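Local coordinates for GTPase activator-like protein (Chaetomium thermophilum, PDB 5HIU) that is the fungal TSC2 (tuberin) homologue, probably a GTPase activator, represented here by an N-terminal helical piece of the much longer protein, at residues S284-L289 with Q333-L338. Numbering follows the deposited sequence.
Sequences STVRIL and QVPLSL
V286 of helix 281-294 meets V334 and P335 in the lead-in to helix 336-348, so that within the alpha-solenoid of the TSC2 N-terminal region the loop entering one helix lies against an earlier one. The contact is small, about 111 Å² counting both sides, and one residue of the helix makes all of it.

The apolar part runs through the methyl groups. V286 CG1 lies 3.9 Å from V334 CG2, the two valines meeting at a slant, and the same CG1 comes within 4.2 Å of P335 CD on the proline ring. Its rotation explains this double role: CG1 is set trans to the backbone N (chi1 169°), which carries it to both partners. Valine suits a helix position whose CB points toward segment 333-338, because its short, branched side chain puts two methyls against the loop; V286 is buried and also packs on L322 of helix 302-322 and on P332. V334 suits its extended backbone (phi -112°), where a beta-branched residue is well accommodated. P335 takes the N-cap position of helix 336-348, where its restricted phi (-72°) is accommodated and no N-H needs a partner.

The backbone of Q333 adds van der Waals contact alone, while its CB points away from helix 281-294, as suits an exposed polar residue. Elsewhere on that helix, T285 OG1 is hydrogen-bonded to H281 O, T285 and L289 touch helix 245-261, and L289 also reaches V318 and L319 of helix 302-322. Both methyls of V286, CG1 and CG2, approach Q333 O, each at 4.1 Å.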
loop_
_atom_site.group_PDB
_atom_site.type_symbol
_atom_site.label_atom_id
_atom_site.label_comp_id
_atom_site.label_asym_id
_atom_site.label_seq_id
_atom_site.Cartn_x
_atom_site.Cartn_y
_atom_site.Cartn_z
ATOM N N SER A 284 8.205 -15.917 7.410
ATOM C CA SER A 284 7.926 -16.034 5.978
ATOM C C SER A 284 8.485 -14.844 5.201
ATOM O O SER A 284 9.049 -15.010 4.114
ATOM C CB SER A 284 6.422 -16.181 5.742
ATOM O OG SER A 284 5.948 -17.402 6.291
ATOM N N THR A 285 8.372 -13.653 5.780
ATOM C CA THR A 285 8.895 -12.429 5.159
ATOM C C THR A 285 10.406 -12.471 4.949
ATOM O O THR A 285 10.898 -12.102 3.878
ATOM C CB THR A 285 8.544 -11.207 6.018
ATOM O OG1 THR A 285 7.134 -11.222 6.313
ATOM C CG2 THR A 285 8.922 -9.907 5.305
ATOM N N VAL A 286 11.145 -12.915 5.965
ATOM C CA VAL A 286 12.603 -13.044 5.846
ATOM C C VAL A 286 12.949 -13.995 4.704
ATOM O O VAL A 286 13.769 -13.696 3.831
ATOM C CB VAL A 286 13.229 -13.569 7.157
ATOM C CG1 VAL A 286 14.681 -13.950 6.961
ATOM C CG2 VAL A 286 13.129 -12.526 8.251
ATOM N N ARG A 287 12.319 -15.162 4.746
ATOM C CA ARG A 287 12.452 -16.202 3.726
ATOM C C ARG A 287 12.169 -15.665 2.320
ATOM O O ARG A 287 12.924 -15.934 1.378
ATOM C CB ARG A 287 11.474 -17.321 4.079
ATOM C CG ARG A 287 11.402 -18.489 3.106
ATOM C CD ARG A 287 11.048 -19.779 3.837
ATOM N NE ARG A 287 10.028 -19.568 4.865
ATOM C CZ ARG A 287 8.721 -19.783 4.710
ATOM N NH1 ARG A 287 8.221 -20.233 3.559
ATOM N NH2 ARG A 287 7.897 -19.550 5.731
ATOM N N ILE A 288 11.079 -14.895 2.206
ATOM C CA ILE A 288 10.691 -14.228 0.954
ATOM C C ILE A 288 11.764 -13.260 0.502
ATOM O O ILE A 288 12.187 -13.284 -0.649
ATOM C CB ILE A 288 9.341 -13.470 1.113
ATOM C CG1 ILE A 288 8.185 -14.469 1.170
ATOM C CG2 ILE A 288 9.104 -12.469 -0.023
ATOM C CD1 ILE A 288 6.904 -13.908 1.756
ATOM N N LEU A 289 12.175 -12.388 1.415
ATOM C CA LEU A 289 13.199 -11.377 1.134
ATOM C C LEU A 289 14.520 -11.991 0.678
ATOM O O LEU A 289 15.241 -11.401 -0.142
ATOM C CB LEU A 289 13.469 -10.554 2.394
ATOM C CG LEU A 289 12.460 -9.495 2.807
ATOM C CD1 LEU A 289 12.744 -9.059 4.233
ATOM C CD2 LEU A 289 12.516 -8.301 1.865
ATOM N N GLN A 333 14.952 -12.739 13.180
ATOM C CA GLN A 333 16.364 -12.734 12.849
ATOM C C GLN A 333 16.595 -13.335 11.467
ATOM O O GLN A 333 15.767 -14.064 10.949
ATOM C CB GLN A 333 17.170 -13.461 13.932
ATOM C CG GLN A 333 17.718 -12.537 15.021
ATOM C CD GLN A 333 16.666 -11.601 15.605
ATOM O OE1 GLN A 333 15.688 -12.052 16.198
ATOM N NE2 GLN A 333 16.866 -10.293 15.440
ATOM N N VAL A 334 17.726 -13.002 10.870
ATOM C CA VAL A 334 18.073 -13.497 9.551
ATOM C C VAL A 334 19.264 -14.460 9.650
ATOM O O VAL A 334 20.207 -14.195 10.394
ATOM C CB VAL A 334 18.440 -12.333 8.621
ATOM C CG1 VAL A 334 18.866 -12.852 7.261
ATOM C CG2 VAL A 334 17.267 -11.376 8.473
ATOM N N PRO A 335 19.234 -15.573 8.893
ATOM C CA PRO A 335 20.387 -16.482 8.897
ATOM C C PRO A 335 21.584 -15.908 8.167
ATOM O O PRO A 335 21.464 -15.456 7.027
ATOM C CB PRO A 335 19.889 -17.732 8.166
ATOM C CG PRO A 335 18.493 -17.461 7.710
ATOM C CD PRO A 335 18.143 -16.037 8.016
ATOM N N LEU A 336 22.740 -15.919 8.811
ATOM C CA LEU A 336 23.899 -15.341 8.178
ATOM C C LEU A 336 24.272 -16.138 6.938
ATOM O O LEU A 336 24.496 -15.567 5.876
ATOM C CB LEU A 336 25.070 -15.301 9.135
ATOM C CG LEU A 336 26.293 -14.589 8.550
ATOM C CD1 LEU A 336 25.937 -13.142 8.215
ATOM C CD2 LEU A 336 27.474 -14.677 9.514
ATOM N N SER A 337 24.334 -17.459 7.082
ATOM C CA SER A 337 24.672 -18.351 5.973
ATOM C C SER A 337 23.816 -18.037 4.749
ATOM O O SER A 337 24.350 -17.637 3.706
ATOM C CB SER A 337 24.478 -19.800 6.408
ATOM O OG SER A 337 23.300 -19.915 7.191
ATOM N N LEU A 338 22.495 -18.185 4.903
ATOM C CA LEU A 338 21.512 -17.816 3.866
ATOM C C LEU A 338 21.767 -16.420 3.302
ATOM O O LEU A 338 21.909 -16.243 2.094
ATOM C CB LEU A 338 20.081 -17.834 4.431
ATOM C CG LEU A 338 19.230 -19.106 4.508
ATOM C CD1 LEU A 338 19.161 -19.730 3.125
ATOM C CD2 LEU A 338 19.723 -20.116 5.541
#